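Local coordinates for protein Pcdhgc3 (Mus musculus, PDB 4ZI8) that probably mediates calcium-dependent cell adhesion through extracellular cadherin repeats, the first three of which make up this chain, and may help to establish specific neuronal connections, at residues B[38-43]-B[74-79]; B[53-58]-B[101-106]; B[233-238]-B[255-260]; B[237-242]-B[324-329]. One frame throughout, in Å; residues are numbered along the deposited sequence.

Contact 1 (B[38-43]-B[74-79])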
loop_
_atom_site.group_PDB
_atom_site.type_symbol
_atom_site.label_atom_id
_atom_site.label_comp_id
_atom_site.label_asym_id
_atom_site.label_seq_id
_atom_site.Cartn_x
_atom_site.Cartn_y
_atom_site.Cartn_z
ATOM N N GLY B 38 8.790 -19.505 56.603
ATOM C CA GLY B 38 8.334 -20.671 57.336
ATOM C C GLY B 38 9.358 -20.962 58.403
ATOM O O GLY B 38 10.374 -20.281 58.460
ATOM N N ASN B 39 9.084 -21.935 59.266
ATOM C CA ASN B 39 10.078 -22.363 60.231
ATOM C C ASN B 39 10.500 -23.764 59.868
ATOM O O ASN B 39 9.709 -24.697 59.967
ATOM C CB ASN B 39 9.530 -22.312 61.660
ATOM C CG ASN B 39 10.607 -22.489 62.676
ATOM O OD1 ASN B 39 11.210 -23.552 62.758
ATOM N ND2 ASN B 39 10.886 -21.449 63.436
ATOM N N VAL B 40 11.746 -23.927 59.444
ATOM C CA VAL B 40 12.196 -25.218 58.957
ATOM C C VAL B 40 12.518 -26.148 60.106
ATOM O O VAL B 40 12.628 -27.339 59.910
ATOM C CB VAL B 40 13.422 -25.085 58.036
ATOM C CG1 VAL B 40 13.110 -24.078 56.923
ATOM C CG2 VAL B 40 14.692 -24.692 58.831
ATOM N N VAL B 41 12.644 -25.618 61.309
ATOM C CA VAL B 41 12.894 -26.496 62.439
ATOM C C VAL B 41 11.593 -27.159 62.870
ATOM O O VAL B 41 11.558 -28.369 63.110
ATOM C CB VAL B 41 13.532 -25.742 63.626
ATOM C CG1 VAL B 41 13.353 -26.531 64.950
ATOM C CG2 VAL B 41 15.004 -25.511 63.360
ATOM N N THR B 42 10.531 -26.371 62.979
ATOM C CA THR B 42 9.236 -26.929 63.296
ATOM C C THR B 42 8.799 -27.981 62.273
ATOM O O THR B 42 8.216 -29.012 62.618
ATOM C CB THR B 42 8.183 -25.845 63.358
ATOM O OG1 THR B 42 8.575 -24.883 64.338
ATOM C CG2 THR B 42 6.851 -26.443 63.747
ATOM N N ASP B 43 9.074 -27.706 61.015
ATOM C CA ASP B 43 8.686 -28.611 59.964
ATOM C C ASP B 43 9.605 -29.756 59.774
ATOM O O ASP B 43 9.223 -30.718 59.212
ATOM C CB ASP B 43 8.512 -27.856 58.657
ATOM C CG ASP B 43 7.518 -26.746 58.771
ATOM O OD1 ASP B 43 6.755 -26.739 59.729
ATOM O OD2 ASP B 43 7.525 -25.862 57.925
ATOM N N GLY B 74 15.164 -21.169 63.748
ATOM C CA GLY B 74 14.729 -21.977 62.629
ATOM C C GLY B 74 13.888 -21.212 61.621
ATOM O O GLY B 74 13.502 -21.744 60.580
ATOM N N GLU B 75 13.606 -19.958 61.914
ATOM C CA GLU B 75 12.799 -19.162 60.997
ATOM C C GLU B 75 13.552 -18.900 59.687
ATOM O O GLU B 75 14.674 -18.424 59.704
ATOM C CB GLU B 75 12.401 -17.845 61.650
ATOM C CG GLU B 75 11.719 -16.863 60.703
ATOM C CD GLU B 75 11.589 -15.475 61.315
ATOM O OE1 GLU B 75 11.578 -15.373 62.567
ATOM O OE2 GLU B 75 11.513 -14.488 60.547
ATOM N N MET B 76 12.931 -19.241 58.563
ATOM C CA MET B 76 13.485 -18.918 57.253
ATOM C C MET B 76 12.814 -17.653 56.745
ATOM O O MET B 76 11.595 -17.497 56.897
ATOM C CB MET B 76 13.268 -20.044 56.258
ATOM C CG MET B 76 13.920 -19.758 54.913
ATOM S SD MET B 76 13.953 -21.167 53.815
ATOM C CE MET B 76 12.279 -21.230 53.310
ATOM N N PHE B 77 13.593 -16.751 56.159
ATOM C CA PHE B 77 13.046 -15.473 55.742
ATOM C C PHE B 77 13.655 -15.018 54.439
ATOM O O PHE B 77 14.689 -15.521 54.033
ATOM C CB PHE B 77 13.271 -14.407 56.813
ATOM C CG PHE B 77 14.699 -14.258 57.225
ATOM C CD1 PHE B 77 15.541 -13.386 56.548
ATOM C CD2 PHE B 77 15.202 -14.975 58.306
ATOM C CE1 PHE B 77 16.854 -13.242 56.907
ATOM C CE2 PHE B 77 16.521 -14.826 58.688
ATOM C CZ PHE B 77 17.350 -13.958 57.987
ATOM N N VAL B 78 12.994 -14.055 53.799
ATOM C CA VAL B 78 13.440 -13.520 52.508
ATOM C C VAL B 78 14.687 -12.681 52.728
ATOM O O VAL B 78 14.690 -11.788 53.561
ATOM C CB VAL B 78 12.326 -12.685 51.840
ATOM C CG1 VAL B 78 12.862 -11.901 50.632
ATOM C CG2 VAL B 78 11.181 -13.618 51.428
ATOM N N ASN B 79 15.760 -12.984 52.008
ATOM C CA ASN B 79 17.017 -12.274 52.256
ATOM C C ASN B 79 17.480 -11.413 51.065
ATOM O O ASN B 79 18.382 -10.611 51.190
ATOM C CB ASN B 79 18.100 -13.298 52.637
ATOM C CG ASN B 79 19.447 -12.661 52.929
ATOM O OD1 ASN B 79 19.580 -11.857 53.843
ATOM N ND2 ASN B 79 20.453 -13.033 52.158
#
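Gly38 and Met76 meet as an antiparallel hydrogen-bonded pair with two unequal bonds. Met76 N reaches Gly38 O at 2.8 Å, whereas the return bond from Gly38 N to Met76 O is weak, at 3.5 Å. Next come Asn39 and Glu75, a non-hydrogen-bonded pair, and then Val40 N donates to Gly74 O over 3.0 Å from a position tilted out of the carbonyl plane. Val41 CG2 rests on Gly74 CA at 3.6 Å. A CB on Gly74 would collide with that methyl and with Asn39 OD1, and at a phi of 88° it would also press on the carbonyl before it; glycine escapes both. On the side to which Met76 points, Val40 CG1 touches Met76 CB, the two side chains crossing at about a right angle.

Here, in the N-terminal cadherin-like domain, strand 36-39 runs straight into the short helix 40-44, and Asn39 is the N-cap. Its CG, anti to the backbone N (chi1 -169°), carries the amide back beside the helix start, where OD1 accepts from Thr42 N at 2.9 Å and, weakly, from Val41 N and Thr42 OG1. ND2 lies against the 74-75 peptide and bonds to Thr73 O, so the amide uses both its ends. A leucine here would probably leave the N-H groups of Val41 and Thr42 without their acceptor and Thr73 O without the amide that reaches it.

Farther out, Tyr25 and Val69 pack on both Val40 and Met76, while Leu46, Leu48 and Leu51 touch Val41.

Contact 2 (B[53-58]-B[101-106])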
loop_
_atom_site.group_PDB
_atom_site.type_symbol
_atom_site.label_atom_id
_atom_site.label_comp_id
_atom_site.label_asym_id
_atom_site.label_seq_id
_atom_site.Cartn_x
_atom_site.Cartn_y
_atom_site.Cartn_z
ATOM N N ALA B 53 23.743 -26.069 68.658
ATOM C CA ALA B 53 24.886 -26.939 68.386
ATOM C C ALA B 53 24.943 -27.361 66.919
ATOM O O ALA B 53 25.984 -27.772 66.418
ATOM C CB ALA B 53 24.836 -28.172 69.280
ATOM N N ARG B 54 23.824 -27.270 66.223
ATOM C CA ARG B 54 23.778 -27.827 64.886
ATOM C C ARG B 54 24.126 -26.824 63.780
ATOM O O ARG B 54 24.269 -27.218 62.623
ATOM C CB ARG B 54 22.409 -28.447 64.668
ATOM C CG ARG B 54 22.137 -29.432 65.794
ATOM C CD ARG B 54 21.398 -30.644 65.362
ATOM N NE ARG B 54 22.080 -31.390 64.318
ATOM C CZ ARG B 54 21.476 -32.335 63.609
ATOM N NH1 ARG B 54 20.205 -32.625 63.862
ATOM N NH2 ARG B 54 22.130 -32.983 62.660
ATOM N N ARG B 55 24.272 -25.548 64.150
ATOM C CA ARG B 55 24.686 -24.489 63.221
ATOM C C ARG B 55 23.889 -24.506 61.929
ATOM O O ARG B 55 24.452 -24.490 60.829
ATOM C CB ARG B 55 26.190 -24.609 62.908
ATOM C CG ARG B 55 27.092 -24.601 64.132
ATOM C CD ARG B 55 28.525 -24.899 63.721
ATOM N NE ARG B 55 29.430 -25.088 64.855
ATOM C CZ ARG B 55 30.159 -24.113 65.392
ATOM N NH1 ARG B 55 30.084 -22.881 64.896
ATOM N NH2 ARG B 55 30.961 -24.370 66.421
ATOM N N LEU B 56 22.568 -24.564 62.062
ATOM C CA LEU B 56 21.671 -24.610 60.924
ATOM C C LEU B 56 21.902 -23.402 59.994
ATOM O O LEU B 56 22.002 -22.267 60.461
ATOM C CB LEU B 56 20.229 -24.644 61.414
ATOM C CG LEU B 56 19.168 -24.355 60.361
ATOM C CD1 LEU B 56 19.131 -25.502 59.357
ATOM C CD2 LEU B 56 17.803 -24.168 61.020
ATOM N N ARG B 57 22.059 -23.661 58.703
ATOM C CA ARG B 57 22.241 -22.581 57.732
ATOM C C ARG B 57 21.830 -22.999 56.325
ATOM O O ARG B 57 21.740 -24.195 55.997
ATOM C CB ARG B 57 23.687 -22.118 57.731
ATOM C CG ARG B 57 24.621 -23.226 57.324
ATOM C CD ARG B 57 26.019 -22.935 57.711
ATOM N NE ARG B 57 26.941 -24.023 57.394
ATOM C CZ ARG B 57 27.455 -24.876 58.299
ATOM N NH1 ARG B 57 27.098 -24.835 59.591
ATOM N NH2 ARG B 57 28.306 -25.808 57.896
ATOM N N VAL B 58 21.576 -22.008 55.483
ATOM C CA VAL B 58 21.307 -22.257 54.074
ATOM C C VAL B 58 22.627 -22.533 53.391
ATOM O O VAL B 58 23.617 -21.860 53.672
ATOM C CB VAL B 58 20.604 -21.064 53.405
ATOM C CG1 VAL B 58 20.396 -21.351 51.930
ATOM C CG2 VAL B 58 19.273 -20.815 54.063
ATOM N N VAL B 101 21.821 -27.033 55.746
ATOM C CA VAL B 101 22.779 -27.948 56.344
ATOM C C VAL B 101 22.792 -27.781 57.857
ATOM O O VAL B 101 22.594 -26.689 58.386
ATOM C CB VAL B 101 24.196 -27.756 55.737
ATOM C CG1 VAL B 101 24.584 -26.312 55.732
ATOM C CG2 VAL B 101 25.255 -28.555 56.504
ATOM N N VAL B 102 22.975 -28.887 58.564
ATOM C CA VAL B 102 23.233 -28.853 59.995
ATOM C C VAL B 102 24.451 -29.724 60.268
ATOM O O VAL B 102 24.794 -30.585 59.438
ATOM C CB VAL B 102 22.023 -29.327 60.811
ATOM C CG1 VAL B 102 20.920 -28.294 60.761
ATOM C CG2 VAL B 102 21.529 -30.685 60.304
ATOM N N GLU B 103 25.114 -29.492 61.399
ATOM C CA GLU B 103 26.275 -30.279 61.795
ATOM C C GLU B 103 25.926 -31.091 63.032
ATOM O O GLU B 103 24.881 -30.869 63.637
ATOM C CB GLU B 103 27.492 -29.383 62.080
ATOM C CG GLU B 103 27.921 -28.511 60.900
ATOM C CD GLU B 103 29.100 -27.613 61.237
ATOM O OE1 GLU B 103 29.910 -28.008 62.092
ATOM O OE2 GLU B 103 29.213 -26.511 60.644
ATOM N N ASN B 104 26.799 -32.016 63.401
ATOM C CA ASN B 104 26.656 -32.761 64.662
ATOM C C ASN B 104 25.356 -33.515 64.838
ATOM O O ASN B 104 24.657 -33.292 65.825
ATOM C CB ASN B 104 26.791 -31.808 65.839
ATOM C CG ASN B 104 28.049 -31.017 65.780
ATOM O OD1 ASN B 104 29.123 -31.580 65.584
ATOM N ND2 ASN B 104 27.941 -29.696 65.932
ATOM N N PRO B 105 25.035 -34.424 63.914
ATOM C CA PRO B 105 25.835 -34.833 62.762
ATOM C C PRO B 105 25.580 -34.002 61.511
ATOM O O PRO B 105 24.575 -33.284 61.383
ATOM C CB PRO B 105 25.392 -36.277 62.540
ATOM C CG PRO B 105 23.955 -36.241 62.921
ATOM C CD PRO B 105 23.875 -35.311 64.106
ATOM N N LEU B 106 26.493 -34.113 60.561
ATOM C CA LEU B 106 26.302 -33.423 59.302
ATOM C C LEU B 106 25.102 -34.010 58.546
ATOM O O LEU B 106 24.991 -35.233 58.367
ATOM C CB LEU B 106 27.571 -33.501 58.461
ATOM C CG LEU B 106 27.529 -32.675 57.181
ATOM C CD1 LEU B 106 27.450 -31.176 57.494
ATOM C CD2 LEU B 106 28.752 -32.978 56.368
#
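At the edge of the mixed sheet of the N-terminal cadherin-like domain, outermost strand 57-58 pairs with strand 95-102 just before that strand turns back through 103-106 into strand 107-116. Arg57 and Val101 form the antiparallel hydrogen-bonded pair, and beyond it Glu103 N continues the joining with a 2.7 Å bond to Arg54 O.

Arg54 then wraps round the turn. Its chain, bent at chi2 and chi3, brings NE almost straight onto Glu103 O (2.9 Å, 176°), while NH2 meets a lone pair of Pro105 O at 2.8 Å; both oxygens lie at the edge of the guanidinium, in its plane. Val102 CG2 sits over one face, off toward the rim, and Val102 CG1 meets Leu56 CD1 at 3.6 Å in the interior. The peptide before Pro105 is cis, and Asn104 ND2 ties the turn to Ala53 O at 2.8 Å.

On the outer side Arg57 grips Glu103 end-on: NH1 (2.9 Å) and NH2 (3.0 Å) both donate to OE2, on its anti side and from opposite faces of the carboxylate plane, the planar groups perpendicular. Arg57 CG rests on Val101 CG1.

Arginine suits both places because an apolar stem or a guanidinium face can lie on valine while the N-H groups at the edge reach oxygens. Arg54 serves turn carbonyls and also has a salt bridge to Glu107, and the charge of Glu103 is probably balanced by Arg57, with Arg55 nearby.

Contact 3 (B[233-238]-B[255-260]). With CA (calcium ion), chain S.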
loop_
_atom_site.group_PDB
_atom_site.type_symbol
_atom_site.label_atom_id
_atom_site.label_comp_id
_atom_site.label_asym_id
_atom_site.label_seq_id
_atom_site.Cartn_x
_atom_site.Cartn_y
_atom_site.Cartn_z
ATOM N N ALA B 233 -11.217 21.775 -12.626
ATOM C CA ALA B 233 -12.512 22.366 -12.936
ATOM C C ALA B 233 -12.312 23.811 -13.339
ATOM O O ALA B 233 -11.772 24.589 -12.556
ATOM C CB ALA B 233 -13.452 22.275 -11.741
ATOM N N PHE B 234 -12.753 24.172 -14.540
ATOM C CA PHE B 234 -12.655 25.562 -14.978
ATOM C C PHE B 234 -13.559 26.480 -14.174
ATOM O O PHE B 234 -14.639 26.082 -13.761
ATOM C CB PHE B 234 -12.965 25.670 -16.480
ATOM C CG PHE B 234 -11.774 25.369 -17.341
ATOM C CD1 PHE B 234 -10.798 26.336 -17.552
ATOM C CD2 PHE B 234 -11.597 24.114 -17.892
ATOM C CE1 PHE B 234 -9.691 26.064 -18.306
ATOM C CE2 PHE B 234 -10.477 23.837 -18.668
ATOM C CZ PHE B 234 -9.527 24.806 -18.869
ATOM N N ASN B 235 -13.084 27.696 -13.921
ATOM C CA ASN B 235 -13.883 28.720 -13.268
ATOM C C ASN B 235 -15.142 29.017 -14.047
ATOM O O ASN B 235 -16.200 29.256 -13.474
ATOM C CB ASN B 235 -13.070 29.995 -13.081
ATOM C CG ASN B 235 -12.274 29.985 -11.789
ATOM O OD1 ASN B 235 -11.918 28.922 -11.276
ATOM N ND2 ASN B 235 -12.008 31.166 -11.245
ATOM N N GLN B 236 -15.014 28.999 -15.366
ATOM C CA GLN B 236 -16.163 29.157 -16.231
ATOM C C GLN B 236 -15.970 28.306 -17.463
ATOM O O GLN B 236 -14.841 28.006 -17.862
ATOM C CB GLN B 236 -16.387 30.629 -16.591
ATOM C CG GLN B 236 -15.182 31.353 -17.051
ATOM C CD GLN B 236 -15.450 32.827 -17.248
ATOM O OE1 GLN B 236 -15.276 33.620 -16.327
ATOM N NE2 GLN B 236 -15.896 33.200 -18.442
ATOM N N SER B 237 -17.086 27.878 -18.034
ATOM C CA SER B 237 -17.066 26.947 -19.141
ATOM C C SER B 237 -16.879 27.687 -20.450
ATOM O O SER B 237 -16.369 27.126 -21.413
ATOM C CB SER B 237 -18.356 26.137 -19.185
ATOM O OG SER B 237 -18.305 25.096 -18.227
ATOM N N LEU B 238 -17.287 28.948 -20.465
ATOM C CA LEU B 238 -17.280 29.726 -21.687
ATOM C C LEU B 238 -16.596 31.064 -21.453
ATOM O O LEU B 238 -16.959 31.807 -20.526
ATOM C CB LEU B 238 -18.713 29.925 -22.201
ATOM C CG LEU B 238 -18.962 30.890 -23.368
ATOM C CD1 LEU B 238 -18.154 30.492 -24.582
ATOM C CD2 LEU B 238 -20.432 30.920 -23.719
ATOM N N GLN B 255 -7.546 34.838 -20.576
ATOM C CA GLN B 255 -6.864 33.911 -19.670
ATOM C C GLN B 255 -7.875 32.937 -19.048
ATOM O O GLN B 255 -8.813 33.348 -18.358
ATOM C CB GLN B 255 -6.101 34.657 -18.579
ATOM C CG GLN B 255 -5.308 33.737 -17.658
ATOM C CD GLN B 255 -4.454 34.496 -16.667
ATOM O OE1 GLN B 255 -4.763 35.633 -16.300
ATOM N NE2 GLN B 255 -3.361 33.881 -16.242
ATOM N N VAL B 256 -7.696 31.642 -19.294
ATOM C CA VAL B 256 -8.602 30.667 -18.718
ATOM C C VAL B 256 -8.017 30.150 -17.396
ATOM O O VAL B 256 -6.800 30.199 -17.174
ATOM C CB VAL B 256 -8.872 29.518 -19.682
ATOM C CG1 VAL B 256 -9.383 30.081 -21.037
ATOM C CG2 VAL B 256 -7.601 28.690 -19.892
ATOM N N LEU B 257 -8.884 29.694 -16.506
ATOM C CA LEU B 257 -8.416 29.281 -15.187
ATOM C C LEU B 257 -9.186 28.065 -14.703
ATOM O O LEU B 257 -10.417 28.107 -14.579
ATOM C CB LEU B 257 -8.544 30.427 -14.186
ATOM C CG LEU B 257 -8.260 30.036 -12.723
ATOM C CD1 LEU B 257 -6.801 29.636 -12.543
ATOM C CD2 LEU B 257 -8.655 31.125 -11.736
ATOM N N ALA B 258 -8.460 26.982 -14.430
ATOM C CA ALA B 258 -9.034 25.796 -13.788
ATOM C C ALA B 258 -8.355 25.596 -12.457
ATOM O O ALA B 258 -7.232 26.056 -12.279
ATOM C CB ALA B 258 -8.856 24.566 -14.664
ATOM N N THR B 259 -9.024 24.918 -11.528
ATOM C CA THR B 259 -8.415 24.577 -10.242
ATOM C C THR B 259 -8.580 23.085 -9.974
ATOM O O THR B 259 -9.433 22.435 -10.571
ATOM C CB THR B 259 -9.035 25.356 -9.084
ATOM O OG1 THR B 259 -10.411 24.984 -8.966
ATOM C CG2 THR B 259 -8.948 26.850 -9.327
ATOM N N ASP B 260 -7.772 22.555 -9.054
ATOM C CA ASP B 260 -7.741 21.117 -8.786
ATOM C C ASP B 260 -7.530 20.943 -7.288
ATOM O O ASP B 260 -6.674 21.578 -6.691
ATOM C CB ASP B 260 -6.631 20.422 -9.600
ATOM C CG ASP B 260 -6.748 18.896 -9.615
ATOM O OD1 ASP B 260 -6.812 18.270 -8.537
ATOM O OD2 ASP B 260 -6.759 18.313 -10.725
HETATM CA CA CA S . -6.230 16.171 -9.764
HETATM O O HOH W 1 -12.348 26.332 -10.656
#
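Ala258 CB stands over the centre of the Phe234 ring, 3.9 Å from the centroid and 10° off the ring normal, a CH-pi contact. Alanine's small methyl lets the ring lie flat against the strand, Phe234 CA being 3.8 Å from Ala258 CA. The same ring meets Val256 CG2 at its edge, through CE1 at 3.7 Å. With CG anti to the carbonyl carbon (chi1 -83°), the phenyl hangs inward, where Ala314, Ala324 and Tyr271 touch it. A serine here would probably open a gap beneath Ala258 and leave Val256 CG2 without its aromatic neighbour.

Residues 233-234 form the outer strand of an antiparallel sheet of the third cadherin repeat; the chain then crosses to the opposing sheet as strand 238-244. The two segments pair through Ala233 and Thr259, joined by bonds in both directions, and Asn235 N bonds to Leu257 O at 2.8 Å.

Outside, Asn235 ND2 lies 3.4 Å from Leu257 CD2. A water donates to Ala233 O and to Asn235 OD1 and accepts from Thr259 OG1, which suits this exposed face. Both carboxylate oxygens of Asp260, OD1 (2.5 Å) and OD2 (2.4 Å), bind a calcium ion together with Asn228, Asn230, Asp262, Asn266 and Asp316.

Contact 4 (B[237-242]-B[324-329])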
loop_
_atom_site.group_PDB
_atom_site.type_symbol
_atom_site.label_atom_id
_atom_site.label_comp_id
_atom_site.label_asym_id
_atom_site.label_seq_id
_atom_site.Cartn_x
_atom_site.Cartn_y
_atom_site.Cartn_z
ATOM N N SER B 237 -17.086 27.878 -18.034
ATOM C CA SER B 237 -17.066 26.947 -19.141
ATOM C C SER B 237 -16.879 27.687 -20.450
ATOM O O SER B 237 -16.369 27.126 -21.413
ATOM C CB SER B 237 -18.356 26.137 -19.185
ATOM O OG SER B 237 -18.305 25.096 -18.227
ATOM N N LEU B 238 -17.287 28.948 -20.465
ATOM C CA LEU B 238 -17.280 29.726 -21.687
ATOM C C LEU B 238 -16.596 31.064 -21.453
ATOM O O LEU B 238 -16.959 31.807 -20.526
ATOM C CB LEU B 238 -18.713 29.925 -22.201
ATOM C CG LEU B 238 -18.962 30.890 -23.368
ATOM C CD1 LEU B 238 -18.154 30.492 -24.582
ATOM C CD2 LEU B 238 -20.432 30.920 -23.719
ATOM N N TYR B 239 -15.601 31.354 -22.293
ATOM C CA TYR B 239 -14.942 32.666 -22.323
ATOM C C TYR B 239 -15.231 33.377 -23.657
ATOM O O TYR B 239 -15.210 32.742 -24.709
ATOM C CB TYR B 239 -13.428 32.525 -22.121
ATOM C CG TYR B 239 -13.004 31.930 -20.791
ATOM C CD1 TYR B 239 -13.030 30.560 -20.579
ATOM C CD2 TYR B 239 -12.542 32.744 -19.760
ATOM C CE1 TYR B 239 -12.628 30.018 -19.367
ATOM C CE2 TYR B 239 -12.135 32.221 -18.559
ATOM C CZ TYR B 239 -12.178 30.857 -18.361
ATOM O OH TYR B 239 -11.769 30.344 -17.148
ATOM N N ARG B 240 -15.505 34.678 -23.617
ATOM C CA ARG B 240 -15.772 35.453 -24.831
ATOM C C ARG B 240 -14.735 36.538 -24.974
ATOM O O ARG B 240 -14.338 37.156 -23.986
ATOM C CB ARG B 240 -17.161 36.098 -24.817
ATOM C CG ARG B 240 -18.321 35.119 -24.841
ATOM C CD ARG B 240 -19.676 35.835 -24.750
ATOM N NE ARG B 240 -20.756 34.935 -24.329
ATOM C CZ ARG B 240 -21.554 34.266 -25.163
ATOM N NH1 ARG B 240 -21.406 34.391 -26.477
ATOM N NH2 ARG B 240 -22.507 33.471 -24.683
ATOM N N ALA B 241 -14.299 36.772 -26.202
ATOM C CA ALA B 241 -13.367 37.856 -26.464
ATOM C C ALA B 241 -13.656 38.508 -27.797
ATOM O O ALA B 241 -14.051 37.845 -28.766
ATOM C CB ALA B 241 -11.926 37.357 -26.426
ATOM N N ARG B 242 -13.439 39.819 -27.847
ATOM C CA ARG B 242 -13.485 40.543 -29.103
ATOM C C ARG B 242 -12.111 41.125 -29.395
ATOM O O ARG B 242 -11.538 41.860 -28.572
ATOM C CB ARG B 242 -14.534 41.653 -29.059
ATOM C CG ARG B 242 -15.910 41.162 -28.709
ATOM C CD ARG B 242 -16.898 42.285 -28.781
ATOM N NE ARG B 242 -17.212 42.615 -30.169
ATOM C CZ ARG B 242 -17.365 43.849 -30.628
ATOM N NH1 ARG B 242 -17.207 44.885 -29.814
ATOM N NH2 ARG B 242 -17.671 44.050 -31.902
ATOM N N ALA B 324 -10.477 18.677 -17.902
ATOM C CA ALA B 324 -11.597 19.598 -17.873
ATOM C C ALA B 324 -11.509 20.376 -19.184
ATOM O O ALA B 324 -10.432 20.435 -19.787
ATOM C CB ALA B 324 -11.523 20.509 -16.686
ATOM N N HIS B 325 -12.618 20.948 -19.622
ATOM C CA HIS B 325 -12.649 21.641 -20.901
ATOM C C HIS B 325 -13.368 22.945 -20.786
ATOM O O HIS B 325 -14.329 23.059 -20.020
ATOM C CB HIS B 325 -13.333 20.785 -21.956
ATOM C CG HIS B 325 -12.822 19.390 -21.988
ATOM N ND1 HIS B 325 -11.736 19.021 -22.751
ATOM C CD2 HIS B 325 -13.209 18.281 -21.305
ATOM C CE1 HIS B 325 -11.495 17.736 -22.560
ATOM N NE2 HIS B 325 -12.376 17.261 -21.689
ATOM N N CYS B 326 -12.910 23.927 -21.551
ATOM C CA CYS B 326 -13.668 25.143 -21.688
ATOM C C CYS B 326 -13.594 25.592 -23.144
ATOM O O CYS B 326 -12.851 25.023 -23.966
ATOM C CB CYS B 326 -13.151 26.237 -20.750
ATOM S SG CYS B 326 -11.582 26.895 -21.258
ATOM N N LYS B 327 -14.391 26.598 -23.453
ATOM C CA LYS B 327 -14.457 27.114 -24.806
ATOM C C LYS B 327 -14.220 28.612 -24.794
ATOM O O LYS B 327 -14.768 29.321 -23.956
ATOM C CB LYS B 327 -15.817 26.786 -25.419
ATOM C CG LYS B 327 -15.996 27.242 -26.842
ATOM C CD LYS B 327 -17.311 26.715 -27.389
ATOM C CE LYS B 327 -18.225 26.298 -26.276
ATOM N NZ LYS B 327 -19.651 26.262 -26.705
ATOM N N VAL B 328 -13.393 29.093 -25.713
ATOM C CA VAL B 328 -13.198 30.517 -25.890
ATOM C C VAL B 328 -13.780 30.920 -27.240
ATOM O O VAL B 328 -13.402 30.365 -28.261
ATOM C CB VAL B 328 -11.720 30.897 -25.854
ATOM C CG1 VAL B 328 -11.581 32.410 -25.814
ATOM C CG2 VAL B 328 -11.063 30.241 -24.653
ATOM N N LEU B 329 -14.729 31.846 -27.228
ATOM C CA LEU B 329 -15.297 32.402 -28.451
ATOM C C LEU B 329 -14.570 33.690 -28.761
ATOM O O LEU B 329 -14.698 34.659 -28.026
ATOM C CB LEU B 329 -16.785 32.665 -28.289
ATOM C CG LEU B 329 -17.638 31.415 -28.116
ATOM C CD1 LEU B 329 -19.102 31.768 -27.834
ATOM C CD2 LEU B 329 -17.526 30.596 -29.377
HETATM O O HOH W 2 -15.929 23.300 -18.065
#
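The Tyr239 ring has Lys327 O at its edge, in plane, and Cys326 SG approaching obliquely. SG comes 3.8 Å from Tyr239 CE1, a sulfur-aromatic contact made as Cys326 places SG between its backbone N and carbonyl carbon (chi1 72°). Phe234 and Val256 pack on the same tyrosine from the opposing sheet, and its OH is hydrogen-bonded to Leu257 N. The other flat group, the guanidinium of Arg240, has Leu329 CD1 set obliquely to it, 3.7 Å from NH1, the two side chains running side by side.

The backbones that carry these groups form a parallel ladder between strands 238-242 and 324-329, whose axes come within 4.6 Å at an angle of 16°. Lys327 N bonds to Ser237 O (2.9 Å), Tyr239 N to Lys327 O (2.8 Å), Leu329 N to Tyr239 O (2.7 Å) and Ala241 N to Leu329 O (2.8 Å). The A strand, split so that 233-234 pairs in one sheet and 238-244 runs parallel to the last strand in the other, is a regular feature of cadherin repeats. Leu238 CD1 meets Leu329 CD1 at 3.6 Å on the face shared with Arg240 and Lys327, while Val328 packs against Tyr239 CB on the inner one. A water links Ser237 OG to His325 O, and His325 NE2 bonds to Asp179 of the second subunit.

The residue types follow the two faces: apolar groups and one tyrosine with its hydroxyl satisfied face the interior, while the long chains of Arg240 and Lys327 share the other face, where leucines pack and charges can probably meet solvent.

Overall arrangement
The four contacts form two groups at opposite ends of an elongated chain. Contacts 1 and 2 lie in the N-terminal cadherin-like domain, their centres about 14 Å apart and their segments alternating along the sequence; Leu56 packs on Val40, Val41 and Gly74, which brings the loop before strand 57-58 against helix 40-44 and the turn before strand 75-78. Contacts 3 and 4 lie in the third repeat, their centres about 9 Å apart, and share Ser237 and Leu238: strand 233-234 belongs to one sheet, strand 238-244 to the other. Between the groups the centres are about 92 to 110 Å apart, with the middle repeat and the calcium-bound linkers intervening, as in a rod-like adhesion ectodomain.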